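Local coordinates for alpha-/beta-galactoside alpha-2,3-sialyltransferase (Photobacterium phosphoreum, PDB 2ZWI), which probably transfers sialic acid from a CMP-activated donor to galactosides in alpha-2,3 linkage, and is seen here with cytidine monophosphate and zinc bound, at residues Arg11-Thr16 / Ser37-Asn42; Lys32-Ser37 / Gly52-Asn57; Gln19-Ile24 / Asn212-Phe217; Glu6-Arg11 / Ile78-Thr83. All coordinates share one frame; numbering follows the deposited sequence.

Contact 1: Arg11-Thr16 / Ser37-Asn42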
# COMPACT_ATOMS: atom_id res chain seq x y z
N ARG A 11 -8.21 -0.48 -5.70
CA ARG A 11 -7.76 -0.38 -7.08
C ARG A 11 -6.31 -0.82 -7.25
O ARG A 11 -5.88 -1.14 -8.36
CB ARG A 11 -7.85 1.07 -7.55
CG ARG A 11 -9.21 1.68 -7.41
CD ARG A 11 -9.30 2.89 -8.30
NE ARG A 11 -10.54 3.60 -8.06
CZ ARG A 11 -10.96 4.64 -8.77
NH1 ARG A 11 -12.11 5.23 -8.46
NH2 ARG A 11 -10.23 5.09 -9.78
N ALA A 12 -5.56 -0.78 -6.16
CA ALA A 12 -4.11 -1.04 -6.19
C ALA A 12 -3.81 -2.46 -5.69
O ALA A 12 -4.55 -3.39 -6.00
CB ALA A 12 -3.38 -0.00 -5.35
N THR A 13 -2.74 -2.62 -4.91
CA THR A 13 -2.42 -3.94 -4.35
C THR A 13 -2.22 -3.94 -2.83
O THR A 13 -2.60 -4.92 -2.18
CB THR A 13 -1.19 -4.60 -5.01
OG1 THR A 13 -0.15 -3.64 -5.12
CG2 THR A 13 -1.53 -5.12 -6.39
N LEU A 14 -1.63 -2.88 -2.29
CA LEU A 14 -1.27 -2.83 -0.87
C LEU A 14 -2.52 -2.93 0.01
O LEU A 14 -2.56 -3.80 0.88
CB LEU A 14 -0.42 -1.60 -0.52
CG LEU A 14 -0.32 -1.17 0.96
CD1 LEU A 14 0.40 -2.19 1.83
CD2 LEU A 14 0.37 0.19 1.06
N PRO A 15 -3.53 -2.06 -0.21
CA PRO A 15 -4.77 -2.24 0.59
C PRO A 15 -5.41 -3.62 0.43
O PRO A 15 -5.95 -4.14 1.39
CB PRO A 15 -5.69 -1.13 0.06
CG PRO A 15 -4.74 -0.07 -0.45
CD PRO A 15 -3.62 -0.88 -1.08
N THR A 16 -5.35 -4.21 -0.76
CA THR A 16 -5.93 -5.52 -0.99
C THR A 16 -5.23 -6.55 -0.11
O THR A 16 -5.89 -7.31 0.59
CB THR A 16 -5.86 -5.94 -2.47
OG1 THR A 16 -6.68 -5.06 -3.26
CG2 THR A 16 -6.33 -7.36 -2.65
N SER A 37 -9.66 -4.59 -7.83
CA SER A 37 -9.26 -4.46 -9.24
C SER A 37 -8.17 -5.44 -9.67
O SER A 37 -8.25 -6.03 -10.75
CB SER A 37 -8.82 -3.02 -9.54
OG SER A 37 -9.89 -2.10 -9.32
N ARG A 38 -7.16 -5.63 -8.83
CA ARG A 38 -5.98 -6.42 -9.20
C ARG A 38 -6.09 -7.88 -8.76
O ARG A 38 -5.23 -8.70 -9.09
CB ARG A 38 -4.71 -5.79 -8.62
CG ARG A 38 -4.39 -4.37 -9.12
CD ARG A 38 -3.54 -4.40 -10.39
NE ARG A 38 -2.22 -4.98 -10.13
CZ ARG A 38 -1.13 -4.27 -9.86
NH1 ARG A 38 -1.17 -2.94 -9.80
NH2 ARG A 38 0.02 -4.91 -9.63
N TYR A 39 -7.15 -8.20 -8.02
CA TYR A 39 -7.34 -9.55 -7.50
C TYR A 39 -8.76 -10.08 -7.67
O TYR A 39 -9.48 -10.21 -6.69
CB TYR A 39 -6.92 -9.60 -6.01
CG TYR A 39 -5.43 -9.70 -5.83
CD1 TYR A 39 -4.79 -10.93 -5.91
CD2 TYR A 39 -4.66 -8.56 -5.60
CE1 TYR A 39 -3.43 -11.03 -5.75
CE2 TYR A 39 -3.28 -8.66 -5.44
CZ TYR A 39 -2.68 -9.90 -5.53
OH TYR A 39 -1.32 -10.03 -5.38
N PRO A 40 -9.17 -10.37 -8.93
CA PRO A 40 -10.48 -11.02 -9.09
C PRO A 40 -10.49 -12.45 -8.50
O PRO A 40 -9.60 -13.26 -8.79
CB PRO A 40 -10.70 -11.03 -10.61
CG PRO A 40 -9.33 -10.94 -11.20
CD PRO A 40 -8.51 -10.13 -10.22
N ILE A 41 -11.48 -12.71 -7.65
CA ILE A 41 -11.60 -13.99 -6.96
C ILE A 41 -12.76 -14.77 -7.59
O ILE A 41 -13.94 -14.39 -7.43
CB ILE A 41 -11.85 -13.84 -5.41
CG1 ILE A 41 -10.88 -12.84 -4.74
CG2 ILE A 41 -11.83 -15.21 -4.71
CD1 ILE A 41 -9.38 -13.16 -4.87
N ASN A 42 -12.42 -15.83 -8.32
CA ASN A 42 -13.40 -16.73 -8.93
C ASN A 42 -13.48 -18.06 -8.18
O ASN A 42 -14.28 -18.93 -8.52
CB ASN A 42 -13.05 -17.01 -10.40
CG ASN A 42 -12.55 -15.77 -11.13
OD1 ASN A 42 -11.36 -15.65 -11.42
ND2 ASN A 42 -13.46 -14.85 -11.44
O HOH W 1 -3.38 -0.83 -9.94
O HOH W 2 -6.94 -4.80 -6.04
O HOH W 3 1.39 -4.27 -7.29
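Thr13 CG2 sits over the centre of one face of the Arg38 guanidinium, 3.5 Å above its plane, while water 1 lies in that plane at the edge. The Tyr39 ring is approached obliquely by two threonine methyls; Thr16 CG2 comes to 3.6 Å from Tyr39 CD2, and Thr13 CG2 stays farther off, near CE2. Bends at chi2 and chi3 (-89° and -65°) fold the Arg38 chain back, bringing its guanidinium beneath the Thr13 methyl. The fold also leaves Arg38 CG against two backbone carbonyls, 3.3 Å from Ala12 O and slightly farther from Arg11 O.

All hydrogen bonding between the segments is carried by water. Water 2 donates to Ala12 O and to Thr16 OG1, 2.8 Å from each, and accepts from Arg38 N, which ties the first helical turn to the other loop. Thr16 OG1 is also bonded to Asp10. Water 1 links Arg11 O with Arg38 NH1. Water 3 lies 2.7 Å from Thr13 OG1 and takes a weak bond from Arg38 NH2. Because Thr13 OG1 also makes a weak hydrogen bond to the ribose O2' of the bound cytidine monophosphate, Arg38 is a second-shell neighbour of the nucleotide.

Both segments follow the C-terminal ends of adjacent parallel strands, 3-10 and 31-36, where ligand-binding loops of Rossmann-like domains lie. Ser37 remains backbone-bonded to Asp10, Thr13 sits at the N-cap position of helix 14-26 with Thr16 in its first turn, and Tyr39 packs on Ile17 and Met20 of that helix and on Pro304.

Contact 2: Lys32-Ser37 / Gly52-Asn57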
# COMPACT_ATOMS: atom_id res chain seq x y z
N LYS A 32 -19.52 -10.72 3.39
CA LYS A 32 -18.52 -9.81 2.83
C LYS A 32 -18.79 -9.56 1.35
O LYS A 32 -19.09 -10.49 0.60
CB LYS A 32 -17.12 -10.38 3.03
CG LYS A 32 -16.76 -10.58 4.51
CD LYS A 32 -15.46 -11.33 4.68
CE LYS A 32 -15.25 -11.73 6.14
NZ LYS A 32 -16.23 -12.77 6.61
N LEU A 33 -18.72 -8.29 0.96
CA LEU A 33 -18.85 -7.87 -0.44
C LEU A 33 -17.51 -7.29 -0.89
O LEU A 33 -17.00 -6.34 -0.29
CB LEU A 33 -19.96 -6.83 -0.59
CG LEU A 33 -21.32 -7.16 0.05
CD1 LEU A 33 -22.28 -6.02 -0.14
CD2 LEU A 33 -21.90 -8.45 -0.52
N ILE A 34 -16.93 -7.89 -1.93
CA ILE A 34 -15.53 -7.64 -2.29
C ILE A 34 -15.38 -7.19 -3.75
O ILE A 34 -15.96 -7.78 -4.67
CB ILE A 34 -14.66 -8.90 -2.05
CG1 ILE A 34 -14.77 -9.38 -0.59
CG2 ILE A 34 -13.22 -8.64 -2.40
CD1 ILE A 34 -14.11 -10.74 -0.35
N SER A 35 -14.61 -6.12 -3.97
CA SER A 35 -14.28 -5.69 -5.32
C SER A 35 -12.85 -5.16 -5.35
O SER A 35 -12.60 -4.01 -4.99
CB SER A 35 -15.26 -4.62 -5.79
OG SER A 35 -15.02 -4.33 -7.16
N TRP A 36 -11.93 -6.03 -5.77
CA TRP A 36 -10.51 -5.73 -5.85
C TRP A 36 -10.09 -5.74 -7.32
O TRP A 36 -10.13 -6.78 -7.96
CB TRP A 36 -9.69 -6.77 -5.07
CG TRP A 36 -9.88 -6.80 -3.54
CD1 TRP A 36 -10.02 -5.72 -2.70
CD2 TRP A 36 -9.88 -7.96 -2.70
NE1 TRP A 36 -10.13 -6.15 -1.40
CE2 TRP A 36 -10.05 -7.51 -1.37
CE3 TRP A 36 -9.76 -9.34 -2.95
CZ2 TRP A 36 -10.12 -8.40 -0.28
CZ3 TRP A 36 -9.82 -10.21 -1.86
CH2 TRP A 36 -9.99 -9.74 -0.54
N SER A 37 -9.66 -4.59 -7.83
CA SER A 37 -9.26 -4.46 -9.24
C SER A 37 -8.17 -5.44 -9.67
O SER A 37 -8.25 -6.03 -10.75
CB SER A 37 -8.82 -3.02 -9.54
OG SER A 37 -9.89 -2.10 -9.32
N GLY A 52 -18.13 -14.65 1.39
CA GLY A 52 -17.97 -13.50 0.53
C GLY A 52 -18.61 -13.64 -0.82
O GLY A 52 -18.85 -14.76 -1.30
N SER A 53 -18.90 -12.49 -1.43
CA SER A 53 -19.25 -12.38 -2.84
C SER A 53 -18.26 -11.41 -3.48
O SER A 53 -17.92 -10.38 -2.89
CB SER A 53 -20.67 -11.85 -3.03
OG SER A 53 -21.62 -12.74 -2.48
N PHE A 54 -17.82 -11.74 -4.69
CA PHE A 54 -16.94 -10.88 -5.47
C PHE A 54 -17.70 -10.18 -6.58
O PHE A 54 -18.55 -10.79 -7.25
CB PHE A 54 -15.77 -11.68 -6.05
CG PHE A 54 -14.67 -10.80 -6.58
CD1 PHE A 54 -13.71 -10.27 -5.72
CD2 PHE A 54 -14.62 -10.46 -7.93
CE1 PHE A 54 -12.71 -9.43 -6.20
CE2 PHE A 54 -13.61 -9.62 -8.43
CZ PHE A 54 -12.66 -9.10 -7.56
N PHE A 55 -17.37 -8.91 -6.77
CA PHE A 55 -17.99 -8.06 -7.78
C PHE A 55 -16.88 -7.48 -8.64
O PHE A 55 -15.87 -7.01 -8.12
CB PHE A 55 -18.80 -6.96 -7.10
CG PHE A 55 -19.89 -7.50 -6.23
CD1 PHE A 55 -21.15 -7.77 -6.76
CD2 PHE A 55 -19.66 -7.78 -4.89
CE1 PHE A 55 -22.16 -8.29 -5.96
CE2 PHE A 55 -20.65 -8.29 -4.09
CZ PHE A 55 -21.90 -8.56 -4.62
N LYS A 56 -17.07 -7.54 -9.96
CA LYS A 56 -16.07 -7.06 -10.91
C LYS A 56 -15.95 -5.55 -10.91
O LYS A 56 -14.91 -5.01 -11.29
CB LYS A 56 -16.37 -7.56 -12.32
CG LYS A 56 -16.10 -9.04 -12.54
CD LYS A 56 -16.96 -9.56 -13.68
CE LYS A 56 -16.66 -11.01 -14.01
NZ LYS A 56 -15.48 -11.12 -14.91
N ASN A 57 -17.01 -4.85 -10.49
CA ASN A 57 -16.97 -3.40 -10.39
C ASN A 57 -17.79 -2.81 -9.25
O ASN A 57 -18.66 -3.48 -8.68
CB ASN A 57 -17.36 -2.75 -11.73
CG ASN A 57 -18.72 -3.20 -12.22
OD1 ASN A 57 -19.72 -3.07 -11.52
ND2 ASN A 57 -18.77 -3.74 -13.44
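Ile34 and Ser53 belong to the beta-alpha-beta unit made of strand 31-36, helix 44-50 and strand 52-54, the last being the outermost strand at one side of the seven-stranded parallel sheet. The axes of the two short strand segments approach to 4.7 Å and are inclined by 27°. Three backbone bonds join them: Ser53 N to Lys32 O at 2.9 Å, Ile34 N to Ser53 O at 2.8 Å, and Phe55 N to Ile34 O at 2.8 Å.

Beyond this pairing, Phe54 carries much of the packing. Its CG is anti to the backbone N (chi1 -167°), which swings the ring across the Ile34 side chain at about a right angle, with Ile34 CG2 3.7 Å from Phe54 CD1. The same methyl lies over the centre of one face of the Trp36 ring, so it is wedged among aromatic carbons. Ile34 O lies over one face of the Phe54 ring, and Trp36 O meets its edge in the ring plane, 3.5 Å from Phe54 CZ. Just past the strand, Phe55 presents its ring edge to Leu33, CE2 to CD2 3.8 Å, and packs against Leu61 and Ser64 of helix 58-70.

The buried Lys32 amine and Ile34 O both have partners. The Lys32 side chain ends on three backbone carbonyls, those of Ile50, Ser28 and Asn30. Ile34 O accepts the Phe55 N-H and also a CA-H contact from Phe54, and the edge hydrogens of the Phe54 ring probably give Trp36 O a weak electrostatic complement.

Contact 3: Gln19-Ile24 / Asn212-Phe217; sequences QMTQII and NKFYNF
Met20 and Phe217 run antiparallel past each other. Met20 CG lies over one face of the aromatic ring, 4.3 Å from the Phe217 centroid and 21° off its normal, in a CH-pi contact offset toward the rim. The sulfur continues obliquely, with Met20 SD 5.0 Å from the centroid, a Met-aromatic contact, and 3.7 Å from Phe217 CB. Ile24 comes to the same ring from its edge: CD1 is in the ring plane, 3.7 Å from Phe217 CD2.

These residues form the interface between helices 14-26 and 208-218, whose local segments run roughly antiparallel at 146° with axes 10.0 Å apart. Helix 14-26 also packs on strands 3-10 and 31-36 of the seven-stranded sheet. Phe217, bounded by Met20 on one face and Ile24 at its edge, also touches Leu46 and Ile50 of helix 44-50.

Ile24 CD1 also presses on the second helix itself, 3.6 Å from Phe214 CA. On one flank the aliphatic part of Lys213 passes Ile24 in the opposite sense. Phe214 has CG anti to its backbone N (chi1 -177°), which brings CE1 to 3.4 Å from Thr21 OG1, whose hydrogen bond goes to Ile17 O.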
# COMPACT_ATOMS: atom_id res chain seq x y z
N GLN A 19 -6.06 -6.01 3.42
CA GLN A 19 -7.45 -6.40 3.64
C GLN A 19 -7.61 -7.91 3.68
O GLN A 19 -8.27 -8.43 4.58
CB GLN A 19 -8.38 -5.77 2.60
CG GLN A 19 -8.61 -4.27 2.77
CD GLN A 19 -9.33 -3.68 1.57
OE1 GLN A 19 -9.99 -4.39 0.81
NE2 GLN A 19 -9.22 -2.37 1.38
N MET A 20 -6.99 -8.63 2.74
CA MET A 20 -7.00 -10.11 2.76
C MET A 20 -6.51 -10.62 4.11
O MET A 20 -7.12 -11.48 4.73
CB MET A 20 -6.12 -10.68 1.64
CG MET A 20 -6.63 -10.48 0.22
SD MET A 20 -5.35 -10.87 -0.99
CE MET A 20 -6.29 -10.82 -2.51
N THR A 21 -5.40 -10.06 4.56
CA THR A 21 -4.78 -10.50 5.81
C THR A 21 -5.68 -10.27 7.04
O THR A 21 -5.75 -11.13 7.91
CB THR A 21 -3.39 -9.85 5.98
OG1 THR A 21 -2.61 -10.09 4.80
CG2 THR A 21 -2.67 -10.44 7.16
N GLN A 22 -6.36 -9.13 7.11
CA GLN A 22 -7.31 -8.85 8.19
C GLN A 22 -8.51 -9.80 8.19
O GLN A 22 -8.94 -10.27 9.26
CB GLN A 22 -7.80 -7.39 8.12
CG GLN A 22 -6.68 -6.34 8.16
CD GLN A 22 -6.20 -6.03 9.57
OE1 GLN A 22 -5.65 -6.89 10.26
NE2 GLN A 22 -6.40 -4.79 9.99
N ILE A 23 -9.06 -10.08 7.01
CA ILE A 23 -10.17 -11.03 6.86
C ILE A 23 -9.74 -12.37 7.46
O ILE A 23 -10.45 -12.93 8.29
CB ILE A 23 -10.58 -11.24 5.38
CG1 ILE A 23 -11.37 -10.03 4.85
CG2 ILE A 23 -11.38 -12.56 5.21
CD1 ILE A 23 -11.49 -9.97 3.30
N ILE A 24 -8.55 -12.83 7.07
CA ILE A 24 -8.00 -14.11 7.54
C ILE A 24 -7.75 -14.08 9.05
O ILE A 24 -8.09 -15.03 9.75
CB ILE A 24 -6.71 -14.48 6.76
CG1 ILE A 24 -7.01 -14.70 5.27
CG2 ILE A 24 -6.03 -15.70 7.35
CD1 ILE A 24 -5.76 -14.50 4.37
N ASN A 212 -2.43 -20.85 4.44
CA ASN A 212 -2.93 -21.40 3.17
C ASN A 212 -3.98 -20.53 2.50
O ASN A 212 -3.95 -20.33 1.28
CB ASN A 212 -3.45 -22.83 3.35
CG ASN A 212 -2.35 -23.82 3.66
OD1 ASN A 212 -1.19 -23.63 3.26
ND2 ASN A 212 -2.70 -24.89 4.37
N LYS A 213 -4.90 -19.99 3.31
CA LYS A 213 -5.88 -19.04 2.81
C LYS A 213 -5.23 -17.80 2.19
O LYS A 213 -5.71 -17.28 1.18
CB LYS A 213 -6.85 -18.62 3.92
CG LYS A 213 -8.14 -18.00 3.40
CD LYS A 213 -9.20 -17.83 4.51
CE LYS A 213 -9.70 -19.18 4.99
NZ LYS A 213 -11.01 -19.08 5.70
N PHE A 214 -4.13 -17.33 2.79
CA PHE A 214 -3.39 -16.21 2.23
C PHE A 214 -2.79 -16.57 0.86
O PHE A 214 -2.88 -15.77 -0.09
CB PHE A 214 -2.31 -15.67 3.18
CG PHE A 214 -1.59 -14.45 2.63
CD1 PHE A 214 -2.11 -13.18 2.82
CD2 PHE A 214 -0.43 -14.60 1.87
CE1 PHE A 214 -1.49 -12.05 2.30
CE2 PHE A 214 0.22 -13.46 1.33
CZ PHE A 214 -0.31 -12.19 1.56
N TYR A 215 -2.19 -17.75 0.77
CA TYR A 215 -1.66 -18.24 -0.51
C TYR A 215 -2.75 -18.37 -1.55
O TYR A 215 -2.54 -18.01 -2.71
CB TYR A 215 -0.96 -19.59 -0.36
CG TYR A 215 0.08 -19.65 0.73
CD1 TYR A 215 0.83 -18.53 1.07
CD2 TYR A 215 0.33 -20.84 1.41
CE1 TYR A 215 1.78 -18.59 2.08
CE2 TYR A 215 1.28 -20.91 2.40
CZ TYR A 215 2.00 -19.79 2.74
OH TYR A 215 2.95 -19.87 3.73
N ASN A 216 -3.92 -18.88 -1.14
CA ASN A 216 -5.05 -19.04 -2.07
C ASN A 216 -5.62 -17.71 -2.59
O ASN A 216 -5.89 -17.59 -3.79
CB ASN A 216 -6.15 -19.90 -1.45
CG ASN A 216 -5.76 -21.37 -1.36
OD1 ASN A 216 -4.92 -21.85 -2.12
ND2 ASN A 216 -6.38 -22.09 -0.43
N PHE A 217 -5.80 -16.75 -1.70
CA PHE A 217 -6.22 -15.38 -2.06
C PHE A 217 -5.30 -14.70 -3.08
O PHE A 217 -5.77 -14.09 -4.04
CB PHE A 217 -6.23 -14.51 -0.80
CG PHE A 217 -7.57 -14.33 -0.19
CD1 PHE A 217 -8.68 -14.03 -0.98
CD2 PHE A 217 -7.73 -14.40 1.20
CE1 PHE A 217 -9.93 -13.83 -0.41
CE2 PHE A 217 -8.97 -14.20 1.79
CZ PHE A 217 -10.08 -13.92 0.98

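Contact 4: Glu6-Arg11 / Ile78-Thr83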
# COMPACT_ATOMS: atom_id res chain seq x y z
N GLU A 6 -19.55 -6.48 5.68
CA GLU A 6 -18.21 -5.94 5.49
C GLU A 6 -17.93 -5.74 4.00
O GLU A 6 -18.07 -6.68 3.20
CB GLU A 6 -17.17 -6.88 6.10
CG GLU A 6 -17.33 -7.10 7.60
CD GLU A 6 -16.44 -8.22 8.16
OE1 GLU A 6 -15.43 -8.60 7.51
OE2 GLU A 6 -16.76 -8.72 9.25
N VAL A 7 -17.55 -4.53 3.62
CA VAL A 7 -17.29 -4.18 2.22
C VAL A 7 -15.79 -3.99 2.06
O VAL A 7 -15.16 -3.31 2.87
CB VAL A 7 -18.03 -2.86 1.81
CG1 VAL A 7 -17.58 -2.37 0.44
CG2 VAL A 7 -19.54 -3.07 1.82
N TYR A 8 -15.23 -4.58 1.01
CA TYR A 8 -13.80 -4.52 0.73
C TYR A 8 -13.57 -4.04 -0.70
O TYR A 8 -13.96 -4.72 -1.65
CB TYR A 8 -13.16 -5.90 0.95
CG TYR A 8 -13.18 -6.35 2.41
CD1 TYR A 8 -12.18 -5.96 3.29
CD2 TYR A 8 -14.21 -7.15 2.89
CE1 TYR A 8 -12.19 -6.35 4.62
CE2 TYR A 8 -14.24 -7.55 4.24
CZ TYR A 8 -13.23 -7.14 5.09
OH TYR A 8 -13.24 -7.52 6.41
N VAL A 9 -12.93 -2.88 -0.84
CA VAL A 9 -12.63 -2.31 -2.16
C VAL A 9 -11.19 -1.79 -2.24
O VAL A 9 -10.62 -1.33 -1.24
CB VAL A 9 -13.63 -1.19 -2.58
CG1 VAL A 9 -15.03 -1.77 -2.88
CG2 VAL A 9 -13.72 -0.09 -1.51
N ASP A 10 -10.60 -1.92 -3.43
CA ASP A 10 -9.24 -1.42 -3.74
C ASP A 10 -8.97 -1.47 -5.24
O ASP A 10 -9.41 -2.37 -5.94
CB ASP A 10 -8.15 -2.23 -3.02
CG ASP A 10 -6.75 -1.65 -3.22
OD1 ASP A 10 -6.59 -0.42 -3.37
OD2 ASP A 10 -5.78 -2.43 -3.23
N ARG A 11 -8.21 -0.48 -5.70
CA ARG A 11 -7.76 -0.38 -7.08
C ARG A 11 -6.31 -0.82 -7.25
O ARG A 11 -5.88 -1.14 -8.36
CB ARG A 11 -7.85 1.07 -7.55
CG ARG A 11 -9.21 1.68 -7.41
CD ARG A 11 -9.30 2.89 -8.30
NE ARG A 11 -10.54 3.60 -8.06
CZ ARG A 11 -10.96 4.64 -8.77
NH1 ARG A 11 -12.11 5.23 -8.46
NH2 ARG A 11 -10.23 5.09 -9.78
N ILE A 78 -19.36 -2.02 7.49
CA ILE A 78 -17.96 -1.63 7.61
C ILE A 78 -17.38 -1.56 6.20
O ILE A 78 -17.38 -2.57 5.49
CB ILE A 78 -17.14 -2.60 8.51
CG1 ILE A 78 -17.86 -2.84 9.85
CG2 ILE A 78 -15.74 -2.05 8.76
CD1 ILE A 78 -17.19 -3.88 10.73
N ILE A 79 -16.93 -0.39 5.79
CA ILE A 79 -16.32 -0.22 4.48
C ILE A 79 -14.80 -0.15 4.61
O ILE A 79 -14.27 0.68 5.36
CB ILE A 79 -16.84 1.03 3.72
CG1 ILE A 79 -18.37 1.14 3.78
CG2 ILE A 79 -16.36 1.01 2.26
CD1 ILE A 79 -18.90 2.53 3.48
N ASN A 80 -14.12 -1.04 3.89
CA ASN A 80 -12.67 -1.12 3.89
C ASN A 80 -12.17 -0.70 2.51
O ASN A 80 -12.52 -1.31 1.50
CB ASN A 80 -12.23 -2.54 4.25
CG ASN A 80 -12.84 -3.03 5.58
OD1 ASN A 80 -13.96 -3.55 5.63
ND2 ASN A 80 -12.09 -2.86 6.65
N GLY A 81 -11.36 0.36 2.46
CA GLY A 81 -10.97 0.97 1.19
C GLY A 81 -9.53 1.43 1.10
O GLY A 81 -8.69 1.11 1.94
N ASN A 82 -9.26 2.20 0.05
CA ASN A 82 -7.94 2.71 -0.30
C ASN A 82 -7.97 4.22 -0.04
O ASN A 82 -8.81 4.92 -0.61
CB ASN A 82 -7.71 2.38 -1.79
CG ASN A 82 -6.44 2.98 -2.36
OD1 ASN A 82 -6.16 4.16 -2.16
ND2 ASN A 82 -5.68 2.17 -3.09
N THR A 83 -7.09 4.71 0.83
CA THR A 83 -7.09 6.12 1.24
C THR A 83 -6.99 7.10 0.05
O THR A 83 -7.82 7.99 -0.06
CB THR A 83 -5.98 6.39 2.29
OG1 THR A 83 -6.06 5.40 3.32
CG2 THR A 83 -6.15 7.76 2.91
O HOH W 4 -14.25 -5.05 8.07
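Asp10 OD1 is gripped by the Asn82 amide, ND2 standing 2.8 Å away with a nearly straight N-H...O angle of 174°. The same oxygen accepts the backbone N-H of Ala12 and, weakly, that of Arg11. Asn82 is fixed from both ends of its amide, since ND2 also donates to Asp112 OD1 and its own OD1 accepts from Trp85 N; Asp10 OD2 in turn bonds Thr16 OG1. Side chains thus clamp the two parallel strands where their backbones part.

Farther back the pairing is regular. Val7 N reaches Ile78 O at 2.7 Å, and Asn80 uses both its N-H and its carbonyl, toward Val7 O and Val9 N.

The Asn80 amide runs alongside the Tyr8 ring, the two planes nearly parallel, 9° apart. Asn80 OD1 is 3.5 Å above the Tyr8 ring, toward its rim. That oxygen also faces another acceptor, Val7 O, at 3.0 Å, a probably unfavourable pair that water 4 may relieve by donating to Asn80 OD1 at 2.9 Å and to Tyr8 OH. The hydroxyl itself donates to Glu6 OE1 at 2.7 Å, from the anti side and well out of the carboxylate plane, while Glu6 OE2 is bonded to Asn30 ND2 and Ser28 OG.

Strands 3-10 and 74-82 are neighbours well inside the parallel sheet of this Rossmann-like domain, flanked by strands 31-36 and 104-110. Helix 14-26 covers the Tyr8 face through Gln19 and Ile23. On the opposite face, where Val7 and Ile79 meet, helix 86-98 packs through Val89, Ile92 and Ile93.

Overall arrangement
Contacts 1, 2 and 4 lie at the seven-stranded parallel sheet of this GT-B-type chain, and contact 3 packs helix 14-26 of that layer against helix 208-218. Contact 2 pairs strand 52-54 with 31-36 and contact 4 pairs 3-10 with 74-82; strands 31-36 and 3-10, themselves neighbours, connect the two, centred about 10 Å apart. Contact 1, about 9 Å from contact 2 and 11 Å from contact 4, shares Ser37 and Arg11 with them. In sequence contacts 1 and 2 fall within the span of contact 4; contact 3 alone reaches on to residues 212-217, about 12 Å from contact 1 and 14 to 15 Å from the others. Together they connect sheet, covering helix and the nucleotide-facing loop around Thr13.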